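Local structure of amino Transferase (Eubacterium rectale, 3ELE) at residues Ala131-Phe134 against Pro135-Val139; Val139-Ala143 against Ala144-Leu148; Phe158-Phe162 against Asp163-Glu167; Leu358-Ala362 against Asp363-Cys367. The protein probably transfers amino groups between amino acids and keto acids, using bound pyridoxal-5'-phosphate as its cofactor. One frame throughout, in Å; residues are numbered along the deposited sequence.

Contact 1: Ala131-Phe134 against Pro135-Val139; sequences APYF and PEYKV. With PLP (pyridoxal-5'-phosphate), chain E.
In the cofactor pocket, where the loop after strand 126-130 turns into helix 136-143, Phe134 is wedged between PLP on one side and Glu136 and Tyr137 on the others. CG of Phe134 stands anti to the backbone N (chi1 -176°), which lays the ring flat against the cofactor: PLP C3 sits over the centre of one face, 4.0 Å above the plane. The opposite face is taken by Glu136, whose CB lies 3.6 Å from Phe134 CE2; its carboxylate runs on to a salt bridge with Arg281 of the second subunit. Phe134 turns its edge to the face of Tyr137 in a T-shaped pair, with centroids 5.6 Å apart and planes at 85°, and its CB rests over that face as a CH-pi contact. The backbone fixes this turn, Tyr137 N donating to Phe134 O at 3.1 Å. A water takes the N-H of Phe134 at 3.0 Å from the nitrogen and weakly reaches Tyr137 OH; that hydroxyl has a stronger partner in Asp217. Tyr133 CD2 also packs at 4.0 Å on Tyr137 CD2. An aromatic ring laid over the pyridine of PLP is a hallmark of the class I and II aminotransferase active site.

Contact 2: Val139-Ala143 against Ala144-Leu148; sequences VFVNA and AGARL
Asn142 turns back from the last turn of helix 136-143 to hold the chain as it heads for strand 147-151, ND2 meeting Ala146 O. Its CB starts off away from the residues that follow, but a chi1 of -69° returns the amide to them: CG comes within 4.2 Å of Ala146 O. At the tip the two branches part. ND2 donates to Ala146 O at 3.2 Å, the acceptor lying 22° out of the amide plane, and also to a water at 3.3 Å that also accepts, weakly, from Leu148 N; OD1 receives Lys138 NZ one turn earlier. A leucine here would probably leave Ala146 O without this donor and set the Lys138 ammonium loose from the helix. The turn that the amide spans is a Schellman motif: Gly145, at positive phi where a CB would jam against the preceding carbonyl, sends its N-H to Asn142 O at 2.9 Å, and Ala146 N reaches Val141 O at 3.0 Å. The motif ends the helix of a beta-alpha-beta unit whose first strand is 126-130. Val141, packed on Phe116 and Phe127, fills the bend: CG1 touches Ala146 CB at 3.8 Å and presses on the Arg147 carbonyl, while the Val141 and Leu148 side chains cross at about a right angle, CG2 of Val141 lying 4.2 Å from CD1 of Leu148.

Contact 3: Phe158-Phe162 against Asp163-Glu167; sequences FQIDF and DALEE
Phe162, Asp161 and Leu165 carry the start of helix 162-167, which has an N-cap and a hydrophobic staple. Asp161 is the N-cap. Its CG lies anti to the backbone N (chi1 177°), which swings OD1 in front of the first turn, where it takes the N-H of Ala164 at 3.0 Å in a nearly straight bond (175°) that arrives from above the carboxylate plane. Its negative charge probably also suits the positive end of the helix. The carbonyl of the same residue accepts from Leu165 N at 2.9 Å, the donor lying in the carbonyl plane, and Phe162 O starts the next helical bond with Glu166 N. Leu165 faces back to the loop. Its CD2 touches Ile160 CG2 at 3.9 Å, the residue before the cap meeting the fourth after the cap, as a staple requires, and reaches Phe162 CD1 more loosely. This apolar end packs on Ile128 and Val151 of the large sheet and on Leu197. The Phe162 side chain packs on Thr193 and Lys196 of helix 191-208, with Ile160 CB over one face of its ring, offset toward the rim. The Ala164 methyl presses on the carboxylate itself, CB standing 3.4 Å from Asp161 CG.

Contact 4: Leu358-Ala362 against Asp363-Cys367; sequences LIVAA and DGFGC
Ala362 and Cys367 close a pi-turn just after strand 360-361, an outermost strand of the four-stranded antiparallel sheet within this chain, in the loop that leads to strand 370-374. Ala362 O is the pivot: it accepts Cys367 N at 2.7 Å and, weakly, Phe365 N at 3.0 Å. Within the turn Gly366 N bonds to Asp363 O, and the positive phi of Gly366 leaves no room for a CB. Ala362 CB packs at 3.9 Å on Cys367 CB. With chi1 at -59°, Phe365 carries its ring back along the strand and offers an edge to it: CE1 lies 3.7 Å from Val360 CG1, and CD1 is 3.8 Å from Ala361 O, both partners near the ring plane. Pro135 and Pro184 pack against it too. A serine in its place would probably open a gap beside Val360 and Pro135 and strip the turn of its aromatic packing on the strand. Asp363 OD1 rests 3.4 Å from the Ala361 methyl, while OD2 has a weak hydrogen bond to Asn346. The hydrogen bonds between 358-362 and 363-367 are all main chain, so the backbone sets the shape of the turn, while a carbonyl oxygen facing the ring edge is likely to be mildly favourable.

Along the chain the contacts run 1, 2, 3, 4. Contacts 1 and 2 have centres 11 Å apart and occupy the two ends of helix 136-143, sharing Val139; Tyr133 and Lys138 of the first pack on Leu148 of the second. Contact 3 follows strand 147-151 and lies with its centre 17 Å from contact 1, joined to it by Phe158 against Pro132. Contact 4 belongs to the separate antiparallel sheet, yet its centre is only 11 Å from that of contact 1: Phe365 O probably accepts from Tyr133 N. The cofactor-binding loop 131-134 is thus braced by strand 147-151 and by the loop after strand 360-361, and the helix that follows it meets the second subunit.

Contact 1: Ala131-Phe134 against Pro135-Val139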
loop_
_atom_site.group_PDB
_atom_site.type_symbol
_atom_site.label_atom_id
_atom_site.label_comp_id
_atom_site.label_asym_id
_atom_site.label_seq_id
_atom_site.Cartn_x
_atom_site.Cartn_y
_atom_site.Cartn_z
ATOM N N ALA A 131 6.321 -25.938 4.973
ATOM C CA ALA A 131 6.873 -25.677 6.304
ATOM C C ALA A 131 8.398 -25.960 6.332
ATOM O O ALA A 131 8.859 -26.799 5.576
ATOM C CB ALA A 131 6.166 -26.500 7.375
ATOM N N PRO A 132 9.186 -25.210 7.140
ATOM C CA PRO A 132 8.748 -24.104 7.983
ATOM C C PRO A 132 8.497 -22.874 7.124
ATOM O O PRO A 132 9.212 -22.668 6.132
ATOM C CB PRO A 132 9.921 -23.897 8.920
ATOM C CG PRO A 132 11.110 -24.277 8.095
ATOM C CD PRO A 132 10.646 -25.413 7.242
ATOM N N TYR A 133 7.508 -22.063 7.502
ATOM C CA TYR A 133 7.106 -20.918 6.673
ATOM C C TYR A 133 6.813 -19.623 7.437
ATOM O O TYR A 133 6.572 -19.635 8.642
ATOM C CB TYR A 133 5.893 -21.329 5.817
ATOM C CG TYR A 133 4.608 -21.469 6.601
ATOM C CD1 TYR A 133 4.335 -22.614 7.344
ATOM C CD2 TYR A 133 3.670 -20.429 6.619
ATOM C CE1 TYR A 133 3.171 -22.713 8.113
ATOM C CE2 TYR A 133 2.512 -20.508 7.369
ATOM C CZ TYR A 133 2.250 -21.654 8.104
ATOM O OH TYR A 133 1.081 -21.689 8.811
ATOM N N PHE A 134 6.852 -18.519 6.690
ATOM C CA PHE A 134 6.535 -17.165 7.152
ATOM C C PHE A 134 5.030 -17.108 7.516
ATOM O O PHE A 134 4.184 -17.123 6.607
ATOM C CB PHE A 134 6.882 -16.197 6.018
ATOM C CG PHE A 134 6.717 -14.740 6.339
ATOM C CD1 PHE A 134 7.291 -14.183 7.483
ATOM C CD2 PHE A 134 6.102 -13.888 5.414
ATOM C CE1 PHE A 134 7.167 -12.807 7.740
ATOM C CE2 PHE A 134 5.984 -12.514 5.661
ATOM C CZ PHE A 134 6.508 -11.977 6.831
ATOM N N PRO A 135 4.685 -17.027 8.829
ATOM C CA PRO A 135 3.268 -17.116 9.232
ATOM C C PRO A 135 2.304 -16.090 8.648
ATOM O O PRO A 135 1.114 -16.386 8.533
ATOM C CB PRO A 135 3.316 -16.988 10.767
ATOM C CG PRO A 135 4.729 -17.314 11.132
ATOM C CD PRO A 135 5.554 -16.826 10.014
ATOM N N GLU A 136 2.824 -14.930 8.232
ATOM C CA GLU A 136 2.029 -13.862 7.631
ATOM C C GLU A 136 1.365 -14.290 6.303
ATOM O O GLU A 136 0.403 -13.654 5.873
ATOM C CB GLU A 136 2.879 -12.589 7.453
ATOM C CG GLU A 136 2.079 -11.274 7.288
ATOM C CD GLU A 136 1.434 -10.790 8.567
ATOM O OE1 GLU A 136 1.437 -11.540 9.548
ATOM O OE2 GLU A 136 0.932 -9.644 8.606
ATOM N N TYR A 137 1.857 -15.355 5.657
ATOM C CA TYR A 137 1.183 -15.917 4.464
ATOM C C TYR A 137 -0.273 -16.241 4.745
ATOM O O TYR A 137 -1.101 -16.013 3.889
ATOM C CB TYR A 137 1.858 -17.198 3.925
ATOM C CG TYR A 137 3.277 -17.049 3.407
ATOM C CD1 TYR A 137 3.727 -15.868 2.786
ATOM C CD2 TYR A 137 4.146 -18.141 3.429
ATOM C CE1 TYR A 137 5.021 -15.766 2.297
ATOM C CE2 TYR A 137 5.420 -18.062 2.935
ATOM C CZ TYR A 137 5.867 -16.873 2.381
ATOM O OH TYR A 137 7.127 -16.829 1.904
ATOM N N LYS A 138 -0.573 -16.787 5.928
ATOM C CA LYS A 138 -1.962 -17.076 6.340
ATOM C C LYS A 138 -2.837 -15.815 6.345
ATOM O O LYS A 138 -3.969 -15.852 5.891
ATOM C CB LYS A 138 -2.017 -17.762 7.706
ATOM C CG LYS A 138 -3.408 -18.294 8.068
ATOM C CD LYS A 138 -3.440 -18.973 9.424
ATOM C CE LYS A 138 -4.791 -19.612 9.682
ATOM N NZ LYS A 138 -5.947 -18.678 9.551
ATOM N N VAL A 139 -2.302 -14.698 6.802
ATOM C CA VAL A 139 -3.060 -13.434 6.820
ATOM C C VAL A 139 -3.375 -12.963 5.400
ATOM O O VAL A 139 -4.501 -12.583 5.139
ATOM C CB VAL A 139 -2.316 -12.324 7.567
ATOM C CG1 VAL A 139 -3.043 -10.956 7.410
ATOM C CG2 VAL A 139 -2.120 -12.732 9.030
HETATM N N1 PLP E . 8.592 -12.651 2.739
HETATM C C2 PLP E . 9.437 -13.156 3.730
HETATM C C2A PLP E . 9.768 -14.614 3.733
HETATM C C3 PLP E . 9.995 -12.295 4.697
HETATM O O3 PLP E . 10.841 -12.781 5.664
HETATM C C4 PLP E . 9.670 -10.918 4.697
HETATM C C4A PLP E . 9.933 -10.172 5.993
HETATM O O4A PLP E . 9.087 -10.176 6.889
HETATM C C5 PLP E . 8.805 -10.426 3.673
HETATM C C6 PLP E . 8.268 -11.305 2.700
HETATM C C5A PLP E . 8.365 -8.979 3.594
HETATM O O4P PLP E . 9.192 -8.184 2.804
HETATM P P PLP E . 8.728 -6.662 2.543
HETATM O O1P PLP E . 9.147 -6.234 1.166
HETATM O O2P PLP E . 9.444 -5.761 3.506
HETATM O O3P PLP E . 7.252 -6.490 2.696
HETATM O O HOH W 1 8.460 -18.883 4.238
#

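Contact 2: Val139-Ala143 against Ala144-Leu148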
loop_
_atom_site.group_PDB
_atom_site.type_symbol
_atom_site.label_atom_id
_atom_site.label_comp_id
_atom_site.label_asym_id
_atom_site.label_seq_id
_atom_site.Cartn_x
_atom_site.Cartn_y
_atom_site.Cartn_z
ATOM N N VAL A 139 -2.302 -14.698 6.802
ATOM C CA VAL A 139 -3.060 -13.434 6.820
ATOM C C VAL A 139 -3.375 -12.963 5.400
ATOM O O VAL A 139 -4.501 -12.583 5.139
ATOM C CB VAL A 139 -2.316 -12.324 7.567
ATOM C CG1 VAL A 139 -3.043 -10.956 7.410
ATOM C CG2 VAL A 139 -2.120 -12.732 9.030
ATOM N N PHE A 140 -2.378 -13.005 4.509
ATOM C CA PHE A 140 -2.551 -12.577 3.123
ATOM C C PHE A 140 -3.509 -13.506 2.364
ATOM O O PHE A 140 -4.393 -13.020 1.629
ATOM C CB PHE A 140 -1.215 -12.430 2.363
ATOM C CG PHE A 140 -0.174 -11.552 3.056
ATOM C CD1 PHE A 140 -0.532 -10.400 3.760
ATOM C CD2 PHE A 140 1.176 -11.848 2.921
ATOM C CE1 PHE A 140 0.452 -9.587 4.367
ATOM C CE2 PHE A 140 2.158 -11.049 3.521
ATOM C CZ PHE A 140 1.784 -9.914 4.236
ATOM N N VAL A 141 -3.366 -14.817 2.565
ATOM C CA VAL A 141 -4.268 -15.817 1.931
ATOM C C VAL A 141 -5.710 -15.677 2.435
ATOM O O VAL A 141 -6.671 -15.686 1.626
ATOM C CB VAL A 141 -3.724 -17.267 2.127
ATOM C CG1 VAL A 141 -4.763 -18.305 1.851
ATOM C CG2 VAL A 141 -2.503 -17.496 1.239
ATOM N N ASN A 142 -5.861 -15.587 3.757
ATOM C CA ASN A 142 -7.161 -15.350 4.396
ATOM C C ASN A 142 -7.741 -14.008 3.993
ATOM O O ASN A 142 -8.935 -13.937 3.712
ATOM C CB ASN A 142 -7.090 -15.436 5.928
ATOM C CG ASN A 142 -6.828 -16.843 6.452
ATOM O OD1 ASN A 142 -6.627 -16.999 7.640
ATOM N ND2 ASN A 142 -6.825 -17.859 5.581
ATOM N N ALA A 143 -6.900 -12.965 3.901
ATOM C CA ALA A 143 -7.363 -11.633 3.454
ATOM C C ALA A 143 -7.929 -11.632 2.030
ATOM O O ALA A 143 -8.736 -10.768 1.699
ATOM C CB ALA A 143 -6.266 -10.576 3.586
ATOM N N ALA A 144 -7.488 -12.570 1.190
ATOM C CA ALA A 144 -8.017 -12.739 -0.177
ATOM C C ALA A 144 -9.267 -13.609 -0.223
ATOM O O ALA A 144 -9.842 -13.753 -1.282
ATOM C CB ALA A 144 -6.948 -13.330 -1.090
ATOM N N GLY A 145 -9.658 -14.210 0.898
ATOM C CA GLY A 145 -10.820 -15.090 0.986
ATOM C C GLY A 145 -10.526 -16.572 0.799
ATOM O O GLY A 145 -11.472 -17.366 0.733
ATOM N N ALA A 146 -9.239 -16.952 0.757
ATOM C CA ALA A 146 -8.802 -18.331 0.515
ATOM C C ALA A 146 -8.296 -18.958 1.800
ATOM O O ALA A 146 -8.367 -18.350 2.869
ATOM C CB ALA A 146 -7.723 -18.358 -0.565
ATOM N N ARG A 147 -7.809 -20.191 1.697
ATOM C CA ARG A 147 -7.280 -20.917 2.837
ATOM C C ARG A 147 -5.863 -21.425 2.600
ATOM O O ARG A 147 -5.446 -21.636 1.472
ATOM C CB ARG A 147 -8.245 -22.034 3.241
ATOM C CG ARG A 147 -9.437 -21.487 4.052
ATOM C CD ARG A 147 -10.182 -22.601 4.733
ATOM N NE ARG A 147 -10.843 -23.472 3.763
ATOM C CZ ARG A 147 -11.423 -24.640 4.053
ATOM N NH1 ARG A 147 -11.418 -25.126 5.298
ATOM N NH2 ARG A 147 -12.026 -25.334 3.078
ATOM N N LEU A 148 -5.128 -21.563 3.691
ATOM C CA LEU A 148 -3.746 -21.989 3.653
ATOM C C LEU A 148 -3.668 -23.475 4.005
ATOM O O LEU A 148 -4.349 -23.937 4.923
ATOM C CB LEU A 148 -2.920 -21.171 4.622
ATOM C CG LEU A 148 -1.410 -21.372 4.530
ATOM C CD1 LEU A 148 -0.885 -20.812 3.194
ATOM C CD2 LEU A 148 -0.744 -20.702 5.706
HETATM O O HOH W 2 -6.546 -20.964 6.612
#

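Contact 3: Phe158-Phe162 against Asp163-Glu167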
loop_
_atom_site.group_PDB
_atom_site.type_symbol
_atom_site.label_atom_id
_atom_site.label_comp_id
_atom_site.label_asym_id
_atom_site.label_seq_id
_atom_site.Cartn_x
_atom_site.Cartn_y
_atom_site.Cartn_z
ATOM N N PHE A 158 15.538 -29.782 4.572
ATOM C CA PHE A 158 14.781 -28.523 4.395
ATOM C C PHE A 158 14.556 -28.124 2.927
ATOM O O PHE A 158 14.688 -26.951 2.547
ATOM C CB PHE A 158 15.320 -27.401 5.283
ATOM C CG PHE A 158 15.120 -27.670 6.743
ATOM C CD1 PHE A 158 13.862 -27.481 7.327
ATOM C CD2 PHE A 158 16.164 -28.170 7.529
ATOM C CE1 PHE A 158 13.655 -27.755 8.700
ATOM C CE2 PHE A 158 15.963 -28.454 8.894
ATOM C CZ PHE A 158 14.709 -28.243 9.476
ATOM N N GLN A 159 14.221 -29.151 2.129
ATOM C CA GLN A 159 13.835 -29.014 0.739
ATOM C C GLN A 159 12.303 -29.243 0.772
ATOM O O GLN A 159 11.623 -28.654 1.625
ATOM C CB GLN A 159 14.631 -29.980 -0.153
ATOM C CG GLN A 159 16.146 -29.719 -0.178
ATOM C CD GLN A 159 16.554 -28.465 -0.970
ATOM O OE1 GLN A 159 16.144 -28.266 -2.137
ATOM N NE2 GLN A 159 17.418 -27.648 -0.363
ATOM N N ILE A 160 11.759 -30.082 -0.101
ATOM C CA ILE A 160 10.314 -30.326 -0.144
ATOM C C ILE A 160 10.063 -31.814 -0.030
ATOM O O ILE A 160 10.735 -32.597 -0.676
ATOM C CB ILE A 160 9.694 -29.789 -1.459
ATOM C CG1 ILE A 160 9.937 -28.262 -1.576
ATOM C CG2 ILE A 160 8.192 -30.131 -1.534
ATOM C CD1 ILE A 160 9.327 -27.595 -2.815
ATOM N N ASP A 161 9.106 -32.185 0.824
ATOM C CA ASP A 161 8.624 -33.568 0.917
ATOM C C ASP A 161 7.583 -33.640 -0.205
ATOM O O ASP A 161 6.416 -33.270 -0.007
ATOM C CB ASP A 161 8.020 -33.832 2.303
ATOM C CG ASP A 161 7.425 -35.223 2.451
ATOM O OD1 ASP A 161 7.083 -35.913 1.449
ATOM O OD2 ASP A 161 7.231 -35.602 3.615
ATOM N N PHE A 162 8.012 -34.103 -1.379
ATOM C CA PHE A 162 7.130 -34.187 -2.560
ATOM C C PHE A 162 5.936 -35.118 -2.426
ATOM O O PHE A 162 4.903 -34.846 -3.038
ATOM C CB PHE A 162 7.920 -34.475 -3.840
ATOM C CG PHE A 162 8.812 -33.339 -4.245
ATOM C CD1 PHE A 162 8.256 -32.149 -4.753
ATOM C CD2 PHE A 162 10.197 -33.419 -4.066
ATOM C CE1 PHE A 162 9.063 -31.072 -5.104
ATOM C CE2 PHE A 162 11.017 -32.342 -4.413
ATOM C CZ PHE A 162 10.454 -31.170 -4.937
ATOM N N ASP A 163 6.066 -36.184 -1.629
ATOM C CA ASP A 163 4.934 -37.094 -1.348
ATOM C C ASP A 163 3.833 -36.346 -0.574
ATOM O O ASP A 163 2.654 -36.349 -0.995
ATOM C CB ASP A 163 5.389 -38.354 -0.588
ATOM C CG ASP A 163 6.175 -39.350 -1.478
ATOM O OD1 ASP A 163 6.375 -39.095 -2.683
ATOM O OD2 ASP A 163 6.585 -40.418 -0.964
ATOM N N ALA A 164 4.245 -35.681 0.513
ATOM C CA ALA A 164 3.357 -34.867 1.348
ATOM C C ALA A 164 2.730 -33.751 0.505
ATOM O O ALA A 164 1.521 -33.558 0.563
ATOM C CB ALA A 164 4.122 -34.261 2.557
ATOM N N LEU A 165 3.531 -33.071 -0.326
ATOM C CA LEU A 165 3.014 -31.988 -1.186
ATOM C C LEU A 165 1.967 -32.504 -2.157
ATOM O O LEU A 165 0.875 -31.953 -2.193
ATOM C CB LEU A 165 4.115 -31.243 -1.958
ATOM C CG LEU A 165 3.703 -30.204 -3.025
ATOM C CD1 LEU A 165 2.657 -29.185 -2.498
ATOM C CD2 LEU A 165 4.940 -29.512 -3.582
ATOM N N GLU A 166 2.310 -33.550 -2.916
ATOM C CA GLU A 166 1.408 -34.148 -3.907
ATOM C C GLU A 166 0.063 -34.574 -3.309
ATOM O O GLU A 166 -0.983 -34.412 -3.943
ATOM C CB GLU A 166 2.079 -35.348 -4.600
ATOM C CG GLU A 166 1.221 -35.945 -5.723
ATOM C CD GLU A 166 1.927 -36.945 -6.614
ATOM O OE1 GLU A 166 3.111 -37.267 -6.388
ATOM O OE2 GLU A 166 1.265 -37.411 -7.563
ATOM N N GLU A 167 0.115 -35.132 -2.100
ATOM C CA GLU A 167 -1.069 -35.583 -1.354
ATOM C C GLU A 167 -2.000 -34.414 -0.969
ATOM O O GLU A 167 -3.212 -34.597 -0.891
ATOM C CB GLU A 167 -0.619 -36.375 -0.114
ATOM C CG GLU A 167 -1.709 -37.116 0.644
ATOM C CD GLU A 167 -1.211 -37.809 1.928
ATOM O OE1 GLU A 167 0.018 -37.849 2.204
ATOM O OE2 GLU A 167 -2.077 -38.323 2.673
#

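Contact 4: Leu358-Ala362 against Asp363-Cys367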
loop_
_atom_site.group_PDB
_atom_site.type_symbol
_atom_site.label_atom_id
_atom_site.label_comp_id
_atom_site.label_asym_id
_atom_site.label_seq_id
_atom_site.Cartn_x
_atom_site.Cartn_y
_atom_site.Cartn_z
ATOM N N LEU A 358 17.075 -14.580 23.689
ATOM C CA LEU A 358 15.761 -14.394 23.122
ATOM C C LEU A 358 15.706 -15.040 21.726
ATOM O O LEU A 358 16.142 -14.472 20.729
ATOM C CB LEU A 358 15.378 -12.905 23.120
ATOM C CG LEU A 358 15.717 -12.116 24.402
ATOM C CD1 LEU A 358 15.195 -10.693 24.312
ATOM C CD2 LEU A 358 15.166 -12.783 25.636
ATOM N N ILE A 359 15.220 -16.273 21.708
ATOM C CA ILE A 359 15.063 -17.078 20.491
ATOM C C ILE A 359 13.596 -17.359 20.343
ATOM O O ILE A 359 12.851 -17.243 21.306
ATOM C CB ILE A 359 15.946 -18.358 20.494
ATOM C CG1 ILE A 359 15.709 -19.242 21.740
ATOM C CG2 ILE A 359 17.366 -17.929 20.436
ATOM C CD1 ILE A 359 16.568 -20.477 21.810
ATOM N N VAL A 360 13.193 -17.758 19.142
ATOM C CA VAL A 360 11.786 -17.909 18.778
ATOM C C VAL A 360 11.441 -19.363 18.455
ATOM O O VAL A 360 12.091 -19.968 17.603
ATOM C CB VAL A 360 11.492 -17.006 17.529
ATOM C CG1 VAL A 360 10.073 -17.171 17.037
ATOM C CG2 VAL A 360 11.772 -15.515 17.848
ATOM N N ALA A 361 10.404 -19.902 19.110
ATOM C CA ALA A 361 9.925 -21.277 18.857
ATOM C C ALA A 361 9.415 -21.354 17.428
ATOM O O ALA A 361 8.764 -20.425 16.959
ATOM C CB ALA A 361 8.823 -21.685 19.844
ATOM N N ALA A 362 9.735 -22.450 16.738
ATOM C CA ALA A 362 9.366 -22.629 15.343
ATOM C C ALA A 362 7.968 -23.256 15.123
ATOM O O ALA A 362 7.582 -23.497 13.978
ATOM C CB ALA A 362 10.447 -23.414 14.613
ATOM N N ASP A 363 7.204 -23.469 16.205
ATOM C CA ASP A 363 5.846 -24.062 16.150
ATOM C C ASP A 363 4.936 -23.231 15.248
ATOM O O ASP A 363 4.281 -23.771 14.371
ATOM C CB ASP A 363 5.190 -24.164 17.533
ATOM C CG ASP A 363 6.093 -24.822 18.583
ATOM O OD1 ASP A 363 7.268 -24.423 18.677
ATOM O OD2 ASP A 363 5.616 -25.666 19.348
ATOM N N GLY A 364 4.958 -21.918 15.451
ATOM C CA GLY A 364 4.203 -20.944 14.655
ATOM C C GLY A 364 4.603 -20.890 13.185
ATOM O O GLY A 364 3.790 -20.506 12.351
ATOM N N PHE A 365 5.853 -21.257 12.880
ATOM C CA PHE A 365 6.334 -21.405 11.496
ATOM C C PHE A 365 5.948 -22.779 10.901
ATOM O O PHE A 365 6.223 -23.042 9.743
ATOM C CB PHE A 365 7.853 -21.186 11.395
ATOM C CG PHE A 365 8.317 -19.825 11.866
ATOM C CD1 PHE A 365 8.611 -19.600 13.206
ATOM C CD2 PHE A 365 8.513 -18.771 10.968
ATOM C CE1 PHE A 365 9.044 -18.329 13.651
ATOM C CE2 PHE A 365 8.939 -17.509 11.399
ATOM C CZ PHE A 365 9.208 -17.291 12.755
ATOM N N GLY A 366 5.303 -23.639 11.686
ATOM C CA GLY A 366 4.903 -24.974 11.278
ATOM C C GLY A 366 5.929 -26.028 11.629
ATOM O O GLY A 366 5.850 -27.111 11.081
ATOM N N CYS A 367 6.852 -25.734 12.560
ATOM C CA CYS A 367 7.937 -26.665 12.966
ATOM C C CYS A 367 8.202 -26.843 14.474
ATOM O O CYS A 367 9.144 -26.240 15.013
ATOM C CB CYS A 367 9.241 -26.290 12.240
ATOM S SG CYS A 367 9.746 -27.492 11.120
#